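Long-range contacts in mercuric reductase (Metallosphaera sedula, PDB 4YWO), which probably reduces mercuric ions to elemental mercury with electrons from NADPH, working as a homodimer that carries FAD: residues L156-A167 and E260-K268; I180-E188 and P207-P215. One frame throughout, in Å; residues are numbered along the deposited sequence.

Contact 1 (Leu156-Ala167 with Glu260-Lys268) and contact 2 (Ile180-Glu188 with Pro207-Pro215) lie side by side in the nucleotide-disulfide oxidoreductase part of the chain, their centres about 17 Å apart, with contact 2 nested inside the loop that contact 1 closes. Their seam is a parallel strand pairing: the probable hydrogen bonds Ala264 N to Ile180 O and Ile180 N to Leu262 O both measure 2.9 Å. Next to it, Ala264 CB packs 3.8 Å from Ala186 N. Both contacts reach the flavin of FAD near its methyl end: in contact 1, Arg267 NH1 lies 3.6 Å from C8M of FAD, and in contact 2, Leu185 CD2 lies 3.8 Å from its C6.

Contact 1 of 2, residues L156-A167 and E260-K268; sequences LDKVGFWTNREA and EILLATGRK. With FAD (flavin-adenine dinucleotide), chain B.
Trp162 is clamped between two glutamates: CG of Glu260 lies over one ring face, 3.5 Å from the centroid of the five-membered ring in a CH-pi contact, and CB of Glu166 lies toward the rim of the opposite face. With Glu260 CG anti to the backbone N (chi1 -168°), that methylene is set over the indole; the bend at chi2 (46°) carries the carboxylate onward, its plane 23° from the ring. That buried carboxylate has salt-bridge partners in Lys247 and Arg172. Phe161 is met on one face by a methyl, Leu263 CD1 standing 3.6 Å from the ring centroid, while Leu263 CD2 meets Leu156 CD2 tip to tip.

The backbones join at a single bridge, Trp162 with Leu262. Trp162 N donates to Ile261 O at 2.8 Å and Leu263 N to Trp162 O at 2.9 Å, both nearly straight. A capping box starts the next helix: Glu166 OE1 accepts from both N and OG1 of Thr163. Waters link Asn164 to Arg267; one accepts from Arg267 NH1 at 3.0 Å and donates to Asn164 OD1 at 2.8 Å. Asn164 ND2 also bonds Val56 O, Arg267 NE bonds Ser146 OG, and C8M of FAD lies over a face of the guanidinium. The bridge thus lays a segment beside 260-263, an outer strand of the four-stranded parallel Rossmann-type sheet, and both segments continue to Asn164 and Arg267 in the FAD pocket.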
loop_
_atom_site.group_PDB
_atom_site.type_symbol
_atom_site.label_atom_id
_atom_site.label_comp_id
_atom_site.label_asym_id
_atom_site.label_seq_id
_atom_site.Cartn_x
_atom_site.Cartn_y
_atom_site.Cartn_z
ATOM N N LEU A 156 12.273 16.096 37.658
ATOM C CA LEU A 156 12.088 14.967 36.717
ATOM C C LEU A 156 13.015 13.826 36.964
ATOM O O LEU A 156 12.594 12.659 37.002
ATOM C CB LEU A 156 12.250 15.458 35.268
ATOM C CG LEU A 156 12.091 14.332 34.196
ATOM C CD1 LEU A 156 10.669 13.844 34.232
ATOM C CD2 LEU A 156 12.467 14.866 32.801
ATOM N N ASP A 157 14.289 14.088 37.205
ATOM C CA ASP A 157 15.171 12.987 37.454
ATOM C C ASP A 157 14.886 12.320 38.763
ATOM O O ASP A 157 14.940 11.130 38.851
ATOM C CB ASP A 157 16.613 13.429 37.340
ATOM C CG ASP A 157 16.920 13.977 35.955
ATOM O OD1 ASP A 157 17.054 13.186 34.982
ATOM O OD2 ASP A 157 16.963 15.213 35.819
ATOM N N LYS A 158 14.498 13.069 39.781
ATOM C CA LYS A 158 14.232 12.484 41.087
ATOM C C LYS A 158 12.936 11.685 41.110
ATOM O O LYS A 158 12.859 10.606 41.673
ATOM C CB LYS A 158 14.219 13.630 42.135
ATOM C CG LYS A 158 13.548 13.340 43.477
ATOM C CD LYS A 158 13.973 14.366 44.559
ATOM C CE LYS A 158 13.731 15.844 44.180
ATOM N NZ LYS A 158 12.306 16.110 43.844
ATOM N N VAL A 159 11.912 12.192 40.447
ATOM C CA VAL A 159 10.632 11.482 40.321
ATOM C C VAL A 159 10.671 10.261 39.363
ATOM O O VAL A 159 10.015 9.251 39.626
ATOM C CB VAL A 159 9.546 12.501 39.934
ATOM C CG1 VAL A 159 8.248 11.828 39.576
ATOM C CG2 VAL A 159 9.286 13.537 41.055
ATOM N N GLY A 160 11.506 10.347 38.340
ATOM C CA GLY A 160 11.772 9.187 37.421
ATOM C C GLY A 160 10.725 9.222 36.282
ATOM O O GLY A 160 9.695 9.890 36.349
ATOM N N PHE A 161 11.036 8.479 35.233
ATOM C CA PHE A 161 10.198 8.570 33.976
ATOM C C PHE A 161 10.578 7.342 33.139
ATOM O O PHE A 161 11.503 6.610 33.394
ATOM C CB PHE A 161 10.492 9.868 33.233
ATOM C CG PHE A 161 11.934 10.082 32.911
ATOM C CD1 PHE A 161 12.565 9.509 31.836
ATOM C CD2 PHE A 161 12.772 10.808 33.796
ATOM C CE1 PHE A 161 13.945 9.618 31.608
ATOM C CE2 PHE A 161 14.124 10.957 33.549
ATOM C CZ PHE A 161 14.756 10.364 32.492
ATOM N N TRP A 162 9.771 7.122 32.100
ATOM C CA TRP A 162 10.002 6.140 31.097
ATOM C C TRP A 162 10.504 6.856 29.832
ATOM O O TRP A 162 10.123 7.999 29.546
ATOM C CB TRP A 162 8.769 5.370 30.756
ATOM C CG TRP A 162 8.330 4.394 31.742
ATOM C CD1 TRP A 162 8.980 4.023 32.899
ATOM C CD2 TRP A 162 7.160 3.565 31.647
ATOM N NE1 TRP A 162 8.253 3.015 33.542
ATOM C CE2 TRP A 162 7.136 2.738 32.788
ATOM C CE3 TRP A 162 6.123 3.481 30.732
ATOM C CZ2 TRP A 162 6.109 1.843 33.021
ATOM C CZ3 TRP A 162 5.069 2.603 31.006
ATOM C CH2 TRP A 162 5.107 1.766 32.095
ATOM N N THR A 163 11.314 6.116 29.103
ATOM C CA THR A 163 11.618 6.434 27.722
ATOM C C THR A 163 10.980 5.319 26.876
ATOM O O THR A 163 10.301 4.427 27.384
ATOM C CB THR A 163 13.087 6.506 27.393
ATOM O OG1 THR A 163 13.698 5.220 27.502
ATOM C CG2 THR A 163 13.799 7.500 28.282
ATOM N N ASN A 164 11.232 5.334 25.555
ATOM C CA ASN A 164 10.762 4.203 24.737
ATOM C C ASN A 164 11.109 2.818 25.224
ATOM O O ASN A 164 10.291 1.891 25.080
ATOM C CB ASN A 164 11.256 4.433 23.256
ATOM C CG ASN A 164 12.776 4.506 23.150
ATOM O OD1 ASN A 164 13.391 5.448 23.620
ATOM N ND2 ASN A 164 13.431 3.434 22.655
ATOM N N ARG A 165 12.310 2.646 25.783
ATOM C CA ARG A 165 12.756 1.382 26.233
ATOM C C ARG A 165 11.792 0.828 27.272
ATOM O O ARG A 165 11.373 -0.318 27.194
ATOM C CB ARG A 165 14.173 1.507 26.843
ATOM C CG ARG A 165 14.690 0.217 27.297
ATOM C CD ARG A 165 16.091 0.365 27.933
ATOM N NE ARG A 165 17.026 0.941 26.983
ATOM C CZ ARG A 165 17.694 0.230 26.046
ATOM N NH1 ARG A 165 17.540 -1.091 25.921
ATOM N NH2 ARG A 165 18.519 0.853 25.219
ATOM N N GLU A 166 11.470 1.626 28.255
ATOM C CA GLU A 166 10.582 1.151 29.301
ATOM C C GLU A 166 9.177 1.037 28.868
ATOM O O GLU A 166 8.473 0.166 29.337
ATOM C CB GLU A 166 10.696 2.079 30.507
ATOM C CG GLU A 166 12.054 2.062 31.147
ATOM C CD GLU A 166 13.122 2.893 30.483
ATOM O OE1 GLU A 166 12.881 3.868 29.786
ATOM O OE2 GLU A 166 14.282 2.475 30.509
ATOM N N ALA A 167 8.714 1.961 27.985
ATOM C CA ALA A 167 7.306 1.910 27.511
ATOM C C ALA A 167 7.055 0.643 26.668
ATOM O O ALA A 167 5.929 0.143 26.599
ATOM C CB ALA A 167 6.940 3.197 26.731
ATOM N N GLU A 260 2.579 7.392 35.469
ATOM C CA GLU A 260 3.847 7.357 34.916
ATOM C C GLU A 260 3.957 8.531 33.918
ATOM O O GLU A 260 2.946 9.065 33.480
ATOM C CB GLU A 260 4.018 6.009 34.212
ATOM C CG GLU A 260 5.443 5.662 33.797
ATOM C CD GLU A 260 6.437 5.934 34.927
ATOM O OE1 GLU A 260 6.613 5.031 35.782
ATOM O OE2 GLU A 260 7.026 7.045 34.969
ATOM N N ILE A 261 5.194 8.897 33.639
ATOM C CA ILE A 261 5.601 9.905 32.687
ATOM C C ILE A 261 6.442 9.239 31.581
ATOM O O ILE A 261 7.334 8.452 31.850
ATOM C CB ILE A 261 6.391 11.033 33.338
ATOM C CG1 ILE A 261 5.487 11.818 34.296
ATOM C CG2 ILE A 261 6.919 11.984 32.313
ATOM C CD1 ILE A 261 6.433 12.625 35.248
ATOM N N LEU A 262 6.097 9.546 30.317
ATOM C CA LEU A 262 6.843 9.020 29.161
ATOM C C LEU A 262 7.451 10.227 28.446
ATOM O O LEU A 262 6.715 11.156 28.032
ATOM C CB LEU A 262 5.955 8.206 28.147
ATOM C CG LEU A 262 6.686 7.925 26.841
ATOM C CD1 LEU A 262 7.852 6.981 26.983
ATOM C CD2 LEU A 262 5.570 7.382 25.962
ATOM N N LEU A 263 8.761 10.285 28.364
ATOM C CA LEU A 263 9.471 11.281 27.555
ATOM C C LEU A 263 9.442 10.874 26.061
ATOM O O LEU A 263 9.870 9.760 25.730
ATOM C CB LEU A 263 10.901 11.403 27.940
ATOM C CG LEU A 263 11.102 11.871 29.345
ATOM C CD1 LEU A 263 12.634 11.971 29.580
ATOM C CD2 LEU A 263 10.359 13.153 29.638
ATOM N N ALA A 264 8.921 11.769 25.236
ATOM C CA ALA A 264 8.891 11.630 23.778
ATOM C C ALA A 264 9.249 12.964 23.147
ATOM O O ALA A 264 8.571 13.486 22.286
ATOM C CB ALA A 264 7.530 11.158 23.377
ATOM N N THR A 265 10.339 13.553 23.670
ATOM C CA THR A 265 10.774 14.947 23.352
ATOM C C THR A 265 11.982 14.900 22.431
ATOM O O THR A 265 12.639 15.901 22.274
ATOM C CB THR A 265 11.225 15.701 24.638
ATOM O OG1 THR A 265 12.126 14.875 25.412
ATOM C CG2 THR A 265 10.078 15.952 25.477
ATOM N N GLY A 266 12.219 13.778 21.782
ATOM C CA GLY A 266 13.241 13.754 20.766
ATOM C C GLY A 266 14.438 12.881 21.141
ATOM O O GLY A 266 14.433 12.240 22.192
ATOM N N ARG A 267 15.480 12.913 20.280
ATOM C CA ARG A 267 16.640 12.103 20.426
ATOM C C ARG A 267 17.892 12.965 20.171
ATOM O O ARG A 267 17.837 13.847 19.369
ATOM C CB ARG A 267 16.722 11.042 19.369
ATOM C CG ARG A 267 15.480 10.254 19.001
ATOM C CD ARG A 267 15.348 9.076 19.859
ATOM N NE ARG A 267 16.391 8.028 19.624
ATOM C CZ ARG A 267 16.557 6.969 20.389
ATOM N NH1 ARG A 267 15.716 6.712 21.389
ATOM N NH2 ARG A 267 17.520 6.127 20.110
ATOM N N LYS A 268 18.932 12.637 20.883
ATOM C CA LYS A 268 20.254 13.318 20.855
ATOM C C LYS A 268 21.245 12.381 20.175
ATOM O O LYS A 268 21.443 11.267 20.612
ATOM C CB LYS A 268 20.705 13.604 22.270
ATOM C CG LYS A 268 22.000 14.368 22.263
ATOM C CD LYS A 268 22.382 14.790 23.648
ATOM C CE LYS A 268 23.615 15.689 23.630
ATOM N NZ LYS A 268 24.139 15.853 25.022
HETATM P PA FAD B . 21.821 2.828 16.189
HETATM O O1A FAD B . 21.118 1.602 15.656
HETATM O O2A FAD B . 21.510 3.329 17.580
HETATM O O5B FAD B . 23.409 2.583 16.086
HETATM C C5B FAD B . 24.252 2.813 17.213
HETATM C C4B FAD B . 24.822 1.487 17.699
HETATM O O4B FAD B . 26.247 1.576 17.784
HETATM C C3B FAD B . 24.293 1.133 19.080
HETATM O O3B FAD B . 23.591 -0.112 19.032
HETATM C C2B FAD B . 25.507 1.011 19.980
HETATM O O2B FAD B . 25.588 -0.313 20.515
HETATM C C1B FAD B . 26.717 1.295 19.105
HETATM N N9A FAD B . 27.453 2.470 19.635
HETATM C C8A FAD B . 26.917 3.670 19.924
HETATM N N7A FAD B . 27.859 4.529 20.391
HETATM C C5A FAD B . 29.033 3.871 20.406
HETATM C C6A FAD B . 30.430 4.188 20.785
HETATM N N6A FAD B . 30.768 5.414 21.253
HETATM N N1A FAD B . 31.356 3.213 20.647
HETATM C C2A FAD B . 31.033 1.991 20.182
HETATM N N3A FAD B . 29.787 1.635 19.820
HETATM C C4A FAD B . 28.760 2.514 19.907
HETATM N N1 FAD B . 12.506 4.327 12.098
HETATM C C2 FAD B . 11.762 3.913 11.042
HETATM O O2 FAD B . 12.218 4.071 9.889
HETATM N N3 FAD B . 10.554 3.339 11.184
HETATM C C4 FAD B . 9.997 3.134 12.384
HETATM O O4 FAD B . 8.871 2.598 12.483
HETATM C C4X FAD B . 10.745 3.559 13.592
HETATM N N5 FAD B . 10.252 3.387 14.838
HETATM C C5X FAD B . 10.959 3.785 15.922
HETATM C C6 FAD B . 10.432 3.599 17.195
HETATM C C7 FAD B . 11.152 4.005 18.313
HETATM C C7M FAD B . 10.578 3.802 19.691
HETATM C C8 FAD B . 12.487 4.639 18.150
HETATM C C8M FAD B . 13.264 5.078 19.364
HETATM C C9 FAD B . 13.018 4.827 16.880
HETATM C C9A FAD B . 12.299 4.421 15.762
HETATM N N10 FAD B . 12.829 4.608 14.471
HETATM C C10 FAD B . 12.067 4.183 13.366
HETATM C "C1'" FAD B . 14.142 5.230 14.281
HETATM C "C2'" FAD B . 15.175 4.153 13.973
HETATM O "O2'" FAD B . 15.106 3.126 14.968
HETATM C "C3'" FAD B . 16.582 4.738 13.943
HETATM O "O3'" FAD B . 16.610 5.868 13.064
HETATM C "C4'" FAD B . 17.594 3.702 13.470
HETATM O "O4'" FAD B . 17.705 2.662 14.447
HETATM C "C5'" FAD B . 18.961 4.336 13.245
HETATM O "O5'" FAD B . 19.973 3.337 13.354
HETATM P P FAD B . 21.512 3.754 13.570
HETATM O O1P FAD B . 22.374 2.550 13.267
HETATM O O2P FAD B . 21.756 5.056 12.846
HETATM O O3P FAD B . 21.582 4.036 15.153
HETATM O O HOH W 1 16.510 4.114 22.776
HETATM O O HOH W 2 11.601 8.165 24.552
HETATM O O HOH W 3 13.215 8.024 22.461
#

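Contact 2 of 2, residues I180-E188 and P207-P215; sequences IGGRALALE and PVLIPDWEP. With FAD (flavin-adenine dinucleotide), chain B.
In the conformer described, one of two modelled for Arg183, the guanidinium has the Pro211 ring over one face, displaced toward the rim, with Pro211 CG 3.9 Å from Arg183 NH1. At its edge, near the plane, come Asp212 CB and OD2, the latter in a salt bridge to Arg183 NH1 at 2.7 Å; as a hydrogen bond it is weak (128° at the hydrogen), and the guanidinium and carboxylate planes are 44° apart. In this conformer a water accepting from Arg183 NH1 and Asp212 N adds a second link. The Trp213 indole receives CD1 of Ile210 on one face, toward the rim, and makes a cation-pi contact with Arg353.

Ile210 N donates almost straight to Gly182 O at 2.9 Å, tying the loop to the turn before helix 184-194. CG2 of Ile210 lies anti to the carbonyl carbon (CG1 at chi1 55°), which directs it at Arg183 CA and at Leu187 CD1, 3.9 Å from CG2. Leu187 CD2 lies 3.8 Å from Leu209 CD1. A type I turn from Ile210 to Trp213 leads on to helix 215-227, whose Ala221 touches Leu187 and Ile210, while Trp213 and Ile210 also pack on strands 343-345 and 350-355 of the antiparallel sheet.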
loop_
_atom_site.group_PDB
_atom_site.type_symbol
_atom_site.label_atom_id
_atom_site.label_comp_id
_atom_site.label_asym_id
_atom_site.label_seq_id
_atom_site.Cartn_x
_atom_site.Cartn_y
_atom_site.Cartn_z
ATOM N N ILE A 180 5.241 13.547 27.458
ATOM C CA ILE A 180 5.849 14.836 27.233
ATOM C C ILE A 180 6.429 14.853 25.847
ATOM O O ILE A 180 7.438 14.192 25.590
ATOM C CB ILE A 180 6.910 15.194 28.297
ATOM C CG1 ILE A 180 6.257 15.208 29.671
ATOM C CG2 ILE A 180 7.459 16.584 28.050
ATOM C CD1 ILE A 180 7.275 15.537 30.795
ATOM N N GLY A 181 5.789 15.642 24.956
ATOM C CA GLY A 181 6.178 15.703 23.570
ATOM C C GLY A 181 5.019 15.526 22.634
ATOM O O GLY A 181 3.965 15.109 23.014
ATOM N N GLY A 182 5.194 15.853 21.370
ATOM C CA GLY A 182 4.074 15.866 20.432
ATOM C C GLY A 182 4.462 15.607 18.967
ATOM O O GLY A 182 3.744 16.056 18.068
ATOM N N ARG A 183 5.505 14.814 18.733
ATOM C CA ARG A 183 5.840 14.398 17.384
ATOM C C ARG A 183 5.509 12.902 17.218
ATOM O O ARG A 183 4.719 12.336 17.986
ATOM C CB ARG A 183 7.310 14.757 17.057
ATOM C CG ARG A 183 7.580 16.260 17.164
ATOM C CD ARG A 183 8.926 16.692 16.585
ATOM N NE ARG A 183 9.288 18.044 17.064
ATOM C CZ ARG A 183 9.305 19.173 16.337
ATOM N NH1 ARG A 183 9.014 19.196 15.048
ATOM N NH2 ARG A 183 9.638 20.313 16.931
ATOM N N ALA A 184 6.150 12.220 16.292
ATOM C CA ALA A 184 5.738 10.858 15.882
ATOM C C ALA A 184 5.669 9.901 17.038
ATOM O O ALA A 184 4.725 9.141 17.183
ATOM C CB ALA A 184 6.710 10.284 14.873
ATOM N N LEU A 185 6.726 9.853 17.862
ATOM C CA LEU A 185 6.782 8.810 18.917
ATOM C C LEU A 185 5.760 9.096 19.944
ATOM O O LEU A 185 5.094 8.174 20.459
ATOM C CB LEU A 185 8.125 8.704 19.592
ATOM C CG LEU A 185 9.201 8.146 18.614
ATOM C CD1 LEU A 185 10.464 7.763 19.441
ATOM C CD2 LEU A 185 8.830 6.976 17.681
ATOM N N ALA A 186 5.503 10.372 20.298
ATOM C CA ALA A 186 4.381 10.630 21.190
ATOM C C ALA A 186 3.041 10.145 20.695
ATOM O O ALA A 186 2.225 9.609 21.466
ATOM C CB ALA A 186 4.290 12.125 21.477
ATOM N N LEU A 187 2.761 10.399 19.442
ATOM C CA LEU A 187 1.518 9.949 18.820
ATOM C C LEU A 187 1.403 8.413 18.854
ATOM O O LEU A 187 0.304 7.891 19.173
ATOM C CB LEU A 187 1.310 10.515 17.399
ATOM C CG LEU A 187 1.357 12.006 17.275
ATOM C CD1 LEU A 187 1.149 12.316 15.762
ATOM C CD2 LEU A 187 0.413 12.768 18.074
ATOM N N GLU A 188 2.419 7.748 18.433
ATOM C CA GLU A 188 2.385 6.297 18.436
ATOM C C GLU A 188 2.179 5.683 19.831
ATOM O O GLU A 188 1.355 4.882 20.041
ATOM C CB GLU A 188 3.623 5.726 17.779
ATOM C CG GLU A 188 3.669 5.935 16.237
ATOM C CD GLU A 188 4.884 5.307 15.561
ATOM O OE1 GLU A 188 5.744 4.724 16.309
ATOM O OE2 GLU A 188 5.040 5.404 14.266
ATOM N N PRO A 207 2.021 24.982 19.632
ATOM C CA PRO A 207 0.587 25.103 19.535
ATOM C C PRO A 207 -0.146 23.991 18.809
ATOM O O PRO A 207 -1.332 23.909 18.909
ATOM C CB PRO A 207 0.375 26.390 18.694
ATOM C CG PRO A 207 1.694 27.032 18.669
ATOM C CD PRO A 207 2.752 26.015 18.864
ATOM N N VAL A 208 0.622 23.147 18.090
ATOM C CA VAL A 208 0.010 22.009 17.396
ATOM C C VAL A 208 0.952 20.810 17.537
ATOM O O VAL A 208 2.119 20.936 17.821
ATOM C CB VAL A 208 -0.220 22.301 15.890
ATOM C CG1 VAL A 208 -1.202 23.441 15.726
ATOM C CG2 VAL A 208 1.078 22.565 15.158
ATOM N N LEU A 209 0.328 19.648 17.355
ATOM C CA LEU A 209 1.098 18.411 17.218
ATOM C C LEU A 209 1.860 18.409 15.896
ATOM O O LEU A 209 1.395 19.018 14.916
ATOM C CB LEU A 209 0.142 17.289 17.242
ATOM C CG LEU A 209 -0.700 17.059 18.539
ATOM C CD1 LEU A 209 -1.675 15.950 18.367
ATOM C CD2 LEU A 209 0.198 16.810 19.749
ATOM N N ILE A 210 2.943 17.635 15.814
ATOM C CA ILE A 210 3.742 17.499 14.630
ATOM C C ILE A 210 3.854 18.755 13.809
ATOM O O ILE A 210 3.513 18.890 12.621
ATOM C CB ILE A 210 3.309 16.270 13.716
ATOM C CG1 ILE A 210 1.860 16.332 13.354
ATOM C CG2 ILE A 210 3.673 14.954 14.387
ATOM C CD1 ILE A 210 1.408 15.183 12.404
ATOM N N PRO A 211 4.474 19.792 14.428
ATOM C CA PRO A 211 4.433 21.112 13.756
ATOM C C PRO A 211 5.330 21.256 12.590
ATOM O O PRO A 211 5.211 22.209 11.853
ATOM C CB PRO A 211 4.949 22.054 14.919
ATOM C CG PRO A 211 5.767 21.183 15.756
ATOM C CD PRO A 211 5.014 19.870 15.796
ATOM N N ASP A 212 6.187 20.297 12.301
ATOM C CA ASP A 212 6.941 20.351 11.048
ATOM C C ASP A 212 6.307 19.555 9.876
ATOM O O ASP A 212 6.897 19.505 8.802
ATOM C CB ASP A 212 8.325 19.861 11.324
ATOM C CG ASP A 212 9.116 20.874 12.274
ATOM O OD1 ASP A 212 8.733 22.074 12.319
ATOM O OD2 ASP A 212 10.084 20.500 12.947
ATOM N N TRP A 213 5.158 19.016 10.101
ATOM C CA TRP A 213 4.337 18.414 9.031
ATOM C C TRP A 213 3.420 19.442 8.398
ATOM O O TRP A 213 3.297 20.612 8.864
ATOM C CB TRP A 213 3.529 17.247 9.624
ATOM C CG TRP A 213 4.316 16.044 9.985
ATOM C CD1 TRP A 213 5.353 15.974 10.848
ATOM C CD2 TRP A 213 4.166 14.735 9.408
ATOM N NE1 TRP A 213 5.889 14.683 10.829
ATOM C CE2 TRP A 213 5.112 13.904 9.996
ATOM C CE3 TRP A 213 3.250 14.172 8.540
ATOM C CZ2 TRP A 213 5.239 12.526 9.623
ATOM C CZ3 TRP A 213 3.426 12.768 8.163
ATOM C CH2 TRP A 213 4.353 12.017 8.748
ATOM N N GLU A 214 2.765 19.052 7.297
ATOM C CA GLU A 214 1.736 19.953 6.651
ATOM C C GLU A 214 0.689 20.295 7.723
ATOM O O GLU A 214 0.278 19.514 8.575
ATOM C CB GLU A 214 1.031 19.268 5.488
ATOM C CG GLU A 214 1.956 19.079 4.295
ATOM C CD GLU A 214 2.149 20.294 3.439
ATOM O OE1 GLU A 214 1.685 21.368 3.832
ATOM O OE2 GLU A 214 2.785 20.199 2.371
ATOM N N PRO A 215 0.178 21.581 7.654
ATOM C CA PRO A 215 -0.932 21.933 8.566
ATOM C C PRO A 215 -2.101 20.981 8.663
ATOM O O PRO A 215 -2.601 20.670 9.764
ATOM C CB PRO A 215 -1.458 23.259 7.970
ATOM C CG PRO A 215 -0.382 23.777 7.151
ATOM C CD PRO A 215 0.540 22.642 6.749
HETATM P PA FAD B . 21.821 2.828 16.189
HETATM O O1A FAD B . 21.118 1.602 15.656
HETATM O O2A FAD B . 21.510 3.329 17.580
HETATM O O5B FAD B . 23.409 2.583 16.086
HETATM C C5B FAD B . 24.252 2.813 17.213
HETATM C C4B FAD B . 24.822 1.487 17.699
HETATM O O4B FAD B . 26.247 1.576 17.784
HETATM C C3B FAD B . 24.293 1.133 19.080
HETATM O O3B FAD B . 23.591 -0.112 19.032
HETATM C C2B FAD B . 25.507 1.011 19.980
HETATM O O2B FAD B . 25.588 -0.313 20.515
HETATM C C1B FAD B . 26.717 1.295 19.105
HETATM N N9A FAD B . 27.453 2.470 19.635
HETATM C C8A FAD B . 26.917 3.670 19.924
HETATM N N7A FAD B . 27.859 4.529 20.391
HETATM C C5A FAD B . 29.033 3.871 20.406
HETATM C C6A FAD B . 30.430 4.188 20.785
HETATM N N6A FAD B . 30.768 5.414 21.253
HETATM N N1A FAD B . 31.356 3.213 20.647
HETATM C C2A FAD B . 31.033 1.991 20.182
HETATM N N3A FAD B . 29.787 1.635 19.820
HETATM C C4A FAD B . 28.760 2.514 19.907
HETATM N N1 FAD B . 12.506 4.327 12.098
HETATM C C2 FAD B . 11.762 3.913 11.042
HETATM O O2 FAD B . 12.218 4.071 9.889
HETATM N N3 FAD B . 10.554 3.339 11.184
HETATM C C4 FAD B . 9.997 3.134 12.384
HETATM O O4 FAD B . 8.871 2.598 12.483
HETATM C C4X FAD B . 10.745 3.559 13.592
HETATM N N5 FAD B . 10.252 3.387 14.838
HETATM C C5X FAD B . 10.959 3.785 15.922
HETATM C C6 FAD B . 10.432 3.599 17.195
HETATM C C7 FAD B . 11.152 4.005 18.313
HETATM C C7M FAD B . 10.578 3.802 19.691
HETATM C C8 FAD B . 12.487 4.639 18.150
HETATM C C8M FAD B . 13.264 5.078 19.364
HETATM C C9 FAD B . 13.018 4.827 16.880
HETATM C C9A FAD B . 12.299 4.421 15.762
HETATM N N10 FAD B . 12.829 4.608 14.471
HETATM C C10 FAD B . 12.067 4.183 13.366
HETATM C "C1'" FAD B . 14.142 5.230 14.281
HETATM C "C2'" FAD B . 15.175 4.153 13.973
HETATM O "O2'" FAD B . 15.106 3.126 14.968
HETATM C "C3'" FAD B . 16.582 4.738 13.943
HETATM O "O3'" FAD B . 16.610 5.868 13.064
HETATM C "C4'" FAD B . 17.594 3.702 13.470
HETATM O "O4'" FAD B . 17.705 2.662 14.447
HETATM C "C5'" FAD B . 18.961 4.336 13.245
HETATM O "O5'" FAD B . 19.973 3.337 13.354
HETATM P P FAD B . 21.512 3.754 13.570
HETATM O O1P FAD B . 22.374 2.550 13.267
HETATM O O2P FAD B . 21.756 5.056 12.846
HETATM O O3P FAD B . 21.582 4.036 15.153
HETATM O O HOH W 4 7.034 17.536 13.682
HETATM O O HOH W 5 7.565 13.717 13.484
#